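Local coordinates for SnoaL-like domain-containing protein (Burkholderia thailandensis E264, PDB 3EC9) that is of unknown function but belongs to the NTF2-like superfamily, whose curved sheet and packed helices commonly enclose a pocket for a small ligand or substrate, at residues A19-A24 with A31-D36; G53-A58 with V62-R67; D74-K79 with K105-R110. All blocks are in the same frame, centred on the assembly; numbering follows the deposited sequence.

Interaction 1: residues A19-A24 with A31-D36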
loop_
_atom_site.group_PDB
_atom_site.type_symbol
_atom_site.label_atom_id
_atom_site.label_comp_id
_atom_site.label_asym_id
_atom_site.label_seq_id
_atom_site.Cartn_x
_atom_site.Cartn_y
_atom_site.Cartn_z
ATOM N N ALA B 19 0.805 -17.262 0.642
ATOM C CA ALA B 19 -0.280 -17.803 -0.174
ATOM C C ALA B 19 -1.222 -18.699 0.640
ATOM O O ALA B 19 -2.456 -18.620 0.476
ATOM C CB ALA B 19 0.280 -18.574 -1.385
ATOM N N ASP B 20 -0.654 -19.569 1.478
ATOM C CA ASP B 20 -1.495 -20.426 2.357
ATOM C C ASP B 20 -2.400 -19.593 3.278
ATOM O O ASP B 20 -3.579 -19.904 3.492
ATOM C CB ASP B 20 -0.632 -21.290 3.244
ATOM C CG ASP B 20 0.022 -22.431 2.509
ATOM O OD1 ASP B 20 -0.385 -22.786 1.383
ATOM O OD2 ASP B 20 0.940 -23.013 3.111
ATOM N N HIS B 21 -1.822 -18.533 3.855
ATOM C CA HIS B 21 -2.615 -17.591 4.654
ATOM C C HIS B 21 -3.806 -17.036 3.866
ATOM O O HIS B 21 -4.929 -17.041 4.338
ATOM C CB HIS B 21 -1.803 -16.411 5.231
ATOM C CG HIS B 21 -2.675 -15.379 5.828
ATOM N ND1 HIS B 21 -3.153 -15.471 7.116
ATOM C CD2 HIS B 21 -3.266 -14.288 5.283
ATOM C CE1 HIS B 21 -3.990 -14.474 7.339
ATOM N NE2 HIS B 21 -4.063 -13.734 6.251
ATOM N N TYR B 22 -3.545 -16.537 2.667
ATOM C CA TYR B 22 -4.596 -15.913 1.876
ATOM C C TYR B 22 -5.708 -16.896 1.523
ATOM O O TYR B 22 -6.878 -16.553 1.581
ATOM C CB TYR B 22 -4.031 -15.317 0.601
ATOM C CG TYR B 22 -3.403 -13.940 0.776
ATOM C CD1 TYR B 22 -4.101 -12.869 1.339
ATOM C CD2 TYR B 22 -2.119 -13.694 0.317
ATOM C CE1 TYR B 22 -3.506 -11.563 1.473
ATOM C CE2 TYR B 22 -1.516 -12.440 0.457
ATOM C CZ TYR B 22 -2.220 -11.387 1.007
ATOM O OH TYR B 22 -1.608 -10.166 1.065
ATOM N N ALA B 23 -5.310 -18.126 1.220
ATOM C CA ALA B 23 -6.273 -19.158 0.910
ATOM C C ALA B 23 -7.175 -19.430 2.122
ATOM O O ALA B 23 -8.391 -19.559 1.977
ATOM C CB ALA B 23 -5.558 -20.433 0.436
ATOM N N ALA B 24 -6.572 -19.557 3.300
ATOM C CA ALA B 24 -7.298 -19.797 4.553
ATOM C C ALA B 24 -8.216 -18.647 4.861
ATOM O O ALA B 24 -9.338 -18.839 5.324
ATOM C CB ALA B 24 -6.319 -20.033 5.705
ATOM N N ALA B 31 -8.062 -20.989 12.130
ATOM C CA ALA B 31 -6.969 -21.833 12.595
ATOM C C ALA B 31 -5.858 -21.873 11.562
ATOM O O ALA B 31 -4.687 -21.641 11.883
ATOM C CB ALA B 31 -7.448 -23.262 12.892
ATOM N N ALA B 32 -6.213 -22.128 10.309
ATOM C CA ALA B 32 -5.201 -22.130 9.232
ATOM C C ALA B 32 -4.646 -20.719 8.960
ATOM O O ALA B 32 -3.451 -20.565 8.714
ATOM C CB ALA B 32 -5.766 -22.752 7.923
HETATM N N MSE B 33 -5.496 -19.696 8.995
HETATM C CA MSE B 33 -5.010 -18.318 8.826
HETATM C C MSE B 33 -3.849 -18.004 9.739
HETATM O O MSE B 33 -2.866 -17.395 9.307
HETATM C CB MSE B 33 -6.089 -17.316 9.162
HETATM C CG MSE B 33 -7.083 -17.117 8.078
HETATM SE SE MSE B 33 -8.271 -15.735 8.719
HETATM C CE MSE B 33 -9.860 -16.317 7.806
HETATM N N MSE B 34 -3.984 -18.395 11.009
HETATM C CA MSE B 34 -3.027 -18.020 12.042
HETATM C C MSE B 34 -1.929 -19.063 12.317
HETATM O O MSE B 34 -1.039 -18.832 13.135
HETATM C CB MSE B 34 -3.758 -17.689 13.376
HETATM C CG MSE B 34 -4.806 -16.589 13.321
HETATM SE SE MSE B 34 -3.947 -14.813 13.213
HETATM C CE MSE B 34 -4.109 -14.633 11.350
ATOM N N ALA B 35 -1.942 -20.160 11.578
ATOM C CA ALA B 35 -1.075 -21.343 11.858
ATOM C C ALA B 35 0.417 -20.993 11.832
ATOM O O ALA B 35 1.207 -21.587 12.614
ATOM C CB ALA B 35 -1.348 -22.473 10.892
ATOM N N ASP B 36 0.820 -20.074 10.928
ATOM C CA ASP B 36 2.233 -19.756 10.746
ATOM C C ASP B 36 2.618 -18.400 11.360
ATOM O O ASP B 36 3.721 -17.895 11.120
ATOM C CB ASP B 36 2.636 -19.801 9.274
ATOM C CG ASP B 36 2.427 -21.170 8.669
ATOM O OD1 ASP B 36 2.913 -22.181 9.270
ATOM O OD2 ASP B 36 1.771 -21.238 7.614
#

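Interaction 2: residues G53-A58 with V62-R67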
loop_
_atom_site.group_PDB
_atom_site.type_symbol
_atom_site.label_atom_id
_atom_site.label_comp_id
_atom_site.label_asym_id
_atom_site.label_seq_id
_atom_site.Cartn_x
_atom_site.Cartn_y
_atom_site.Cartn_z
ATOM N N GLY B 53 -3.831 -0.127 14.079
ATOM C CA GLY B 53 -3.033 -0.465 15.233
ATOM C C GLY B 53 -1.996 -1.526 14.910
ATOM O O GLY B 53 -2.001 -2.104 13.811
ATOM N N THR B 54 -1.103 -1.813 15.859
ATOM C CA THR B 54 -0.127 -2.917 15.747
ATOM C C THR B 54 -0.443 -3.972 16.793
ATOM O O THR B 54 -0.511 -3.665 17.987
ATOM C CB THR B 54 1.335 -2.477 15.827
ATOM O OG1 THR B 54 1.606 -1.592 14.760
ATOM C CG2 THR B 54 2.290 -3.655 15.766
ATOM N N TYR B 55 -0.694 -5.184 16.302
ATOM C CA TYR B 55 -1.151 -6.316 17.107
ATOM C C TYR B 55 -0.058 -7.336 17.213
ATOM O O TYR B 55 0.659 -7.592 16.247
ATOM C CB TYR B 55 -2.415 -6.905 16.474
ATOM C CG TYR B 55 -3.490 -5.856 16.372
ATOM C CD1 TYR B 55 -4.198 -5.452 17.484
ATOM C CD2 TYR B 55 -3.742 -5.172 15.182
ATOM C CE1 TYR B 55 -5.108 -4.448 17.410
ATOM C CE2 TYR B 55 -4.678 -4.210 15.095
ATOM C CZ TYR B 55 -5.368 -3.830 16.215
ATOM O OH TYR B 55 -6.308 -2.823 16.144
ATOM N N ARG B 56 0.054 -7.941 18.390
ATOM C CA ARG B 56 1.295 -8.636 18.756
ATOM C C ARG B 56 1.062 -10.097 19.159
ATOM O O ARG B 56 1.929 -10.721 19.785
ATOM C CB ARG B 56 2.042 -7.847 19.839
ATOM C CG ARG B 56 2.494 -6.467 19.344
ATOM C CD ARG B 56 3.509 -5.843 20.245
ATOM N NE ARG B 56 4.396 -4.993 19.465
ATOM C CZ ARG B 56 4.132 -3.743 19.109
ATOM N NH1 ARG B 56 2.989 -3.148 19.479
ATOM N NH2 ARG B 56 5.034 -3.084 18.368
ATOM N N SER B 57 -0.085 -10.656 18.778
ATOM C CA SER B 57 -0.333 -12.085 18.938
ATOM C C SER B 57 -1.435 -12.462 17.993
ATOM O O SER B 57 -2.228 -11.598 17.577
ATOM C CB SER B 57 -0.790 -12.457 20.378
ATOM O OG SER B 57 -2.040 -11.857 20.727
ATOM N N ALA B 58 -1.484 -13.747 17.669
ATOM C CA ALA B 58 -2.599 -14.285 16.891
ATOM C C ALA B 58 -3.957 -13.958 17.544
ATOM O O ALA B 58 -4.890 -13.523 16.868
ATOM C CB ALA B 58 -2.460 -15.807 16.673
ATOM N N VAL B 62 -7.006 -11.903 15.757
ATOM C CA VAL B 62 -8.348 -12.475 15.499
ATOM C C VAL B 62 -9.396 -11.597 16.162
ATOM O O VAL B 62 -10.384 -11.222 15.547
ATOM C CB VAL B 62 -8.427 -13.931 16.025
ATOM C CG1 VAL B 62 -9.853 -14.421 16.026
ATOM C CG2 VAL B 62 -7.481 -14.854 15.228
ATOM N N ARG B 63 -9.191 -11.260 17.425
ATOM C CA ARG B 63 -10.206 -10.473 18.151
ATOM C C ARG B 63 -10.334 -9.036 17.661
ATOM O O ARG B 63 -11.418 -8.546 17.483
ATOM C CB ARG B 63 -9.927 -10.458 19.654
ATOM C CG ARG B 63 -10.298 -11.749 20.408
ATOM C CD ARG B 63 -10.190 -11.572 21.931
ATOM N NE ARG B 63 -8.842 -11.179 22.271
ATOM C CZ ARG B 63 -8.415 -9.931 22.442
ATOM N NH1 ARG B 63 -9.255 -8.872 22.489
ATOM N NH2 ARG B 63 -7.107 -9.753 22.618
ATOM N N ASN B 64 -9.221 -8.339 17.498
ATOM C CA ASN B 64 -9.268 -6.886 17.260
ATOM C C ASN B 64 -9.266 -6.487 15.786
ATOM O O ASN B 64 -9.494 -5.322 15.449
ATOM C CB ASN B 64 -8.126 -6.182 17.996
ATOM C CG ASN B 64 -8.068 -6.524 19.511
ATOM O OD1 ASN B 64 -9.114 -6.732 20.166
ATOM N ND2 ASN B 64 -6.835 -6.581 20.073
ATOM N N VAL B 65 -8.989 -7.441 14.901
ATOM C CA VAL B 65 -9.046 -7.185 13.461
ATOM C C VAL B 65 -10.174 -8.002 12.824
ATOM O O VAL B 65 -11.196 -7.459 12.467
ATOM C CB VAL B 65 -7.698 -7.432 12.755
ATOM C CG1 VAL B 65 -7.779 -7.053 11.241
ATOM C CG2 VAL B 65 -6.556 -6.678 13.463
ATOM N N PHE B 66 -10.002 -9.318 12.709
ATOM C CA PHE B 66 -10.948 -10.098 11.919
ATOM C C PHE B 66 -12.330 -10.174 12.537
ATOM O O PHE B 66 -13.305 -10.036 11.847
ATOM C CB PHE B 66 -10.394 -11.482 11.661
ATOM C CG PHE B 66 -9.226 -11.461 10.722
ATOM C CD1 PHE B 66 -9.439 -11.345 9.349
ATOM C CD2 PHE B 66 -7.927 -11.522 11.192
ATOM C CE1 PHE B 66 -8.368 -11.304 8.473
ATOM C CE2 PHE B 66 -6.854 -11.486 10.316
ATOM C CZ PHE B 66 -7.083 -11.370 8.954
ATOM N N ARG B 67 -12.409 -10.393 13.846
ATOM C CA ARG B 67 -13.725 -10.422 14.506
ATOM C C ARG B 67 -14.460 -9.085 14.308
ATOM O O ARG B 67 -15.640 -9.064 14.028
ATOM C CB ARG B 67 -13.592 -10.754 15.990
ATOM C CG ARG B 67 -14.922 -10.633 16.755
ATOM C CD ARG B 67 -14.777 -10.964 18.245
ATOM N NE ARG B 67 -13.969 -9.940 18.909
ATOM C CZ ARG B 67 -13.811 -9.843 20.217
ATOM N NH1 ARG B 67 -14.321 -10.744 21.014
ATOM N NH2 ARG B 67 -13.069 -8.868 20.696
HETATM O O HOH W 1 -9.643 -2.805 16.418
#

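Interaction 3: residues D74-K79 with K105-R110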
loop_
_atom_site.group_PDB
_atom_site.type_symbol
_atom_site.label_atom_id
_atom_site.label_comp_id
_atom_site.label_asym_id
_atom_site.label_seq_id
_atom_site.Cartn_x
_atom_site.Cartn_y
_atom_site.Cartn_z
ATOM N N ASP B 74 -20.885 -6.234 6.484
ATOM C CA ASP B 74 -21.472 -7.343 5.763
ATOM C C ASP B 74 -20.617 -7.655 4.534
ATOM O O ASP B 74 -20.337 -6.770 3.717
ATOM C CB ASP B 74 -22.870 -6.966 5.293
ATOM C CG ASP B 74 -23.627 -8.158 4.678
ATOM O OD1 ASP B 74 -23.229 -9.328 4.906
ATOM O OD2 ASP B 74 -24.649 -7.923 3.987
ATOM N N GLY B 75 -20.134 -8.900 4.433
ATOM C CA GLY B 75 -19.464 -9.338 3.235
ATOM C C GLY B 75 -18.106 -8.694 2.984
ATOM O O GLY B 75 -17.709 -8.482 1.820
ATOM N N TYR B 76 -17.417 -8.376 4.074
ATOM C CA TYR B 76 -16.069 -7.833 3.988
ATOM C C TYR B 76 -15.164 -8.855 3.293
ATOM O O TYR B 76 -15.021 -9.983 3.758
ATOM C CB TYR B 76 -15.463 -7.455 5.363
ATOM C CG TYR B 76 -14.300 -6.489 5.141
ATOM C CD1 TYR B 76 -13.012 -6.937 4.820
ATOM C CD2 TYR B 76 -14.500 -5.126 5.186
ATOM C CE1 TYR B 76 -11.986 -6.037 4.554
ATOM C CE2 TYR B 76 -13.481 -4.238 4.969
ATOM C CZ TYR B 76 -12.225 -4.706 4.615
ATOM O OH TYR B 76 -11.219 -3.780 4.395
ATOM N N THR B 77 -14.572 -8.449 2.171
ATOM C CA THR B 77 -13.854 -9.387 1.287
ATOM C C THR B 77 -12.517 -8.819 0.827
ATOM O O THR B 77 -12.432 -7.631 0.534
ATOM C CB THR B 77 -14.730 -9.641 0.029
ATOM O OG1 THR B 77 -15.994 -10.200 0.431
ATOM C CG2 THR B 77 -14.071 -10.613 -0.937
ATOM N N PHE B 78 -11.515 -9.690 0.730
ATOM C CA PHE B 78 -10.258 -9.385 0.057
ATOM C C PHE B 78 -10.133 -10.310 -1.126
ATOM O O PHE B 78 -10.315 -11.519 -0.981
ATOM C CB PHE B 78 -9.043 -9.571 0.967
ATOM C CG PHE B 78 -7.752 -9.421 0.248
ATOM C CD1 PHE B 78 -7.394 -8.200 -0.310
ATOM C CD2 PHE B 78 -6.908 -10.500 0.100
ATOM C CE1 PHE B 78 -6.206 -8.068 -0.998
ATOM C CE2 PHE B 78 -5.731 -10.368 -0.583
ATOM C CZ PHE B 78 -5.385 -9.133 -1.134
ATOM N N LYS B 79 -9.850 -9.715 -2.269
ATOM C CA LYS B 79 -9.615 -10.457 -3.495
ATOM C C LYS B 79 -8.165 -10.225 -3.905
ATOM O O LYS B 79 -7.767 -9.124 -4.223
ATOM C CB LYS B 79 -10.589 -10.036 -4.607
ATOM C CG LYS B 79 -12.061 -10.336 -4.306
ATOM N N LYS B 105 -23.871 1.392 3.456
ATOM C CA LYS B 105 -23.070 1.852 2.324
ATOM C C LYS B 105 -21.938 0.886 2.028
ATOM O O LYS B 105 -21.309 0.355 2.939
ATOM C CB LYS B 105 -22.481 3.252 2.565
ATOM C CG LYS B 105 -23.501 4.345 2.718
ATOM C CD LYS B 105 -22.834 5.662 2.990
ATOM C CE LYS B 105 -23.878 6.761 3.217
ATOM N NZ LYS B 105 -23.231 8.089 3.416
ATOM N N SER B 106 -21.730 0.603 0.743
ATOM C CA SER B 106 -20.599 -0.229 0.303
ATOM C C SER B 106 -19.421 0.608 -0.185
ATOM O O SER B 106 -19.552 1.804 -0.424
ATOM C CB SER B 106 -21.030 -1.200 -0.797
ATOM O OG SER B 106 -21.544 -0.509 -1.913
ATOM N N PHE B 107 -18.263 -0.047 -0.302
ATOM C CA PHE B 107 -17.056 0.527 -0.913
ATOM C C PHE B 107 -16.341 -0.614 -1.612
ATOM O O PHE B 107 -16.553 -1.816 -1.332
ATOM C CB PHE B 107 -16.084 1.126 0.143
ATOM C CG PHE B 107 -15.258 0.065 0.857
ATOM C CD1 PHE B 107 -15.812 -0.675 1.908
ATOM C CD2 PHE B 107 -13.968 -0.222 0.476
ATOM C CE1 PHE B 107 -15.085 -1.640 2.543
ATOM C CE2 PHE B 107 -13.235 -1.197 1.118
ATOM C CZ PHE B 107 -13.793 -1.918 2.139
ATOM N N GLU B 108 -15.444 -0.216 -2.517
ATOM C CA GLU B 108 -14.451 -1.100 -3.071
ATOM C C GLU B 108 -13.171 -0.272 -3.213
ATOM O O GLU B 108 -13.200 0.840 -3.667
ATOM C CB GLU B 108 -14.914 -1.657 -4.421
ATOM C CG GLU B 108 -13.904 -2.548 -5.111
ATOM C CD GLU B 108 -14.442 -3.215 -6.319
ATOM O OE1 GLU B 108 -15.433 -2.719 -6.881
ATOM O OE2 GLU B 108 -13.871 -4.265 -6.700
ATOM N N CYS B 109 -12.038 -0.837 -2.860
ATOM C CA CYS B 109 -10.774 -0.095 -3.062
ATOM C C CYS B 109 -9.559 -1.022 -3.165
ATOM O O CYS B 109 -9.660 -2.241 -2.946
ATOM C CB CYS B 109 -10.586 0.922 -1.921
ATOM S SG CYS B 109 -10.123 0.156 -0.311
ATOM N N ARG B 110 -8.411 -0.442 -3.474
ATOM C CA ARG B 110 -7.176 -1.189 -3.585
ATOM C C ARG B 110 -6.475 -1.341 -2.258
ATOM O O ARG B 110 -6.663 -0.551 -1.306
ATOM C CB ARG B 110 -6.258 -0.512 -4.604
ATOM C CG ARG B 110 -6.822 -0.493 -6.052
ATOM C CD ARG B 110 -6.686 -1.815 -6.675
ATOM N NE ARG B 110 -5.331 -2.051 -7.175
ATOM C CZ ARG B 110 -4.872 -3.234 -7.569
ATOM N NH1 ARG B 110 -5.610 -4.325 -7.420
ATOM N NH2 ARG B 110 -3.674 -3.337 -8.120
#

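Interaction 1: residues A19-A24 with A31-D36
H21 and M33 tie helix 14-26 to helix 30-34 through one side-chain-to-backbone hydrogen bond, in which ND1 of H21 donates to the carbonyl O of M33 over 2.9 Å. The bond is close to straight, 164° at the hydrogen, and the acceptor lies almost exactly in the imidazole plane. The ring thus meets the neighbouring helix with its N-H edge, while the nitrogen itself approaches tilted from the plane of the carbonyl. The placement follows from the first torsion of H21, which sets CG opposite the backbone N (chi1 170°) and swings the ring across the gap. Near the same ring plane, the terminal methyl CE of M34, a selenomethionine, comes to 4.0 Å from CE1 of H21; its chain bends twice to bring that methyl back toward the histidine.

Beside the ring, small side chains meet. CB of A24 lies 3.6 Å from CB of A32 and 3.4 Å from the backbone N of M33, consistent with the close approach of the CA atoms of H21 and M33, 4.9 Å. CG of M33, also a selenomethionine, packs 3.8 Å from CB of A24.

Further out, the other ring nitrogen of H21, NE2, is hydrogen-bonded to a glycerol, probably from the crystallisation liquor, and W115 meets the imidazole obliquely. In the crystal both ring nitrogens thus have a partner. D20 OD2 and D36 OD2 come to 4.9 Å of each other, a like-charge approach that the salt bridge from D20 to R12 probably eases. The arrangement is a short helical hairpin of the kind that packs over the curved sheet in NTF2-like proteins, and the glycerol bound at H21 is consistent with a histidine lining the pocket between helices and sheet.

Interaction 2: residues G53-A58 with V62-R67
Y55 and N64 share one first-torsion setting, each with CG opposite its own carbonyl carbon (chi1 -58° and -53°), and this turns the phenol ring and the asparagine toward one another. V65 CG2 takes the equivalent position on its own residue and reaches the CD2-CE2 side of the ring, while N64 is at the CD1-CE1 side. The ring lies across N64 and V65, which touch its two long sides from the same side of its plane: CE1 of Y55 lies 3.5 Å from CB of N64, and CE2 of Y55 lies 3.5 Å from CG2 of V65. Both approaches are oblique, and the N64 amide is inclined by 48° to the ring.

The hydroxyl of Y55 is hydrogen-bonded to the carbonyl O of C51, which fixes the far end of the ring. A water donates to N64 O at 2.7 Å and, weakly, to Y55 OH.

Nearer the start of the helix, V62 N donates to A58 O at 2.9 Å in a normal helical turn. The next turn is wider and pi-type, with R67 N bonded to V62 O. S57 is the N-cap, its OG accepting from E60 N.

Together these contacts fold the end of strand 53-55 back against helix 58-72. The strand borders the sheet and pairs with strand 41-45 through G53 with E45 and Y55 with W43; V65 also touches E45, while A58 and V62 face helix 30-34.

Interaction 3: residues D74-K79 with K105-R110
Y76 and F107 make the whole direct contact between these segments, which lie two strands apart in the sheet with strand 89-100 between them. CE2 of Y76 comes to 3.7 Å from CZ of F107, close to the plane of the phenylalanine ring, so F107 offers its edge. With ring centroids 5.9 Å apart and planes at 45°, the pair is neither a parallel stack nor a T-shaped one. Both side chains lean over the intervening strand. In F107 the first torsion (chi1 79°) puts CG between the backbone N and the carbonyl carbon, which carries the end of the ring toward Y76.

This is the tightly packed part. W73 touches both rings, meeting Y76 edge-to-face, and Y96 of the intervening strand lies against both as well. F49 adds to the packing round Y76, and V134 and A137 of helix 131-137 lie against F107.

The other side of the sheet is looser. S106 and E108, which alternate with F107, are exposed there; D74 and G75, at the corner before strand 76-79, are exposed too. At that corner T77 OG1 donates to G75 O at 2.8 Å, from well above the carbonyl plane, and may stiffen the turn. R110, on the side of S106 and E108, has its charge paired in salt bridges with D81 and with E126 of the second subunit.

The backbones do not pair directly; T77 and F107 each bond to strand 89-100, at S97 and G98. Only 73 Å² is buried between the segments. The direct contact is apolar and probably rests on dispersion and burial of the rings, while the spacing of the strands comes from their hydrogen bonds to strand 89-100.

How the interactions relate
The three contacts follow one another along the chain and meet through interaction 1. Its M34 packs on interaction 2, with CG of M34 3.7 Å from CG2 of V62 and SE of M34 3.9 Å from CB of A58, centres about 15 Å apart. On its other side, CE1 of Y22 lies 3.3 Å from CE2 of F78, joining the first helix to the sheet of interaction 3, its centre about 20 Å from that of interaction 1. Interactions 2 and 3 stay about 7 Å apart at their nearest atoms. A glycerol is bound at H21, and a bound glycerol also lies about 6 Å from the side chain of Y76, which may mark a pocket bordered by interactions 1 and 3.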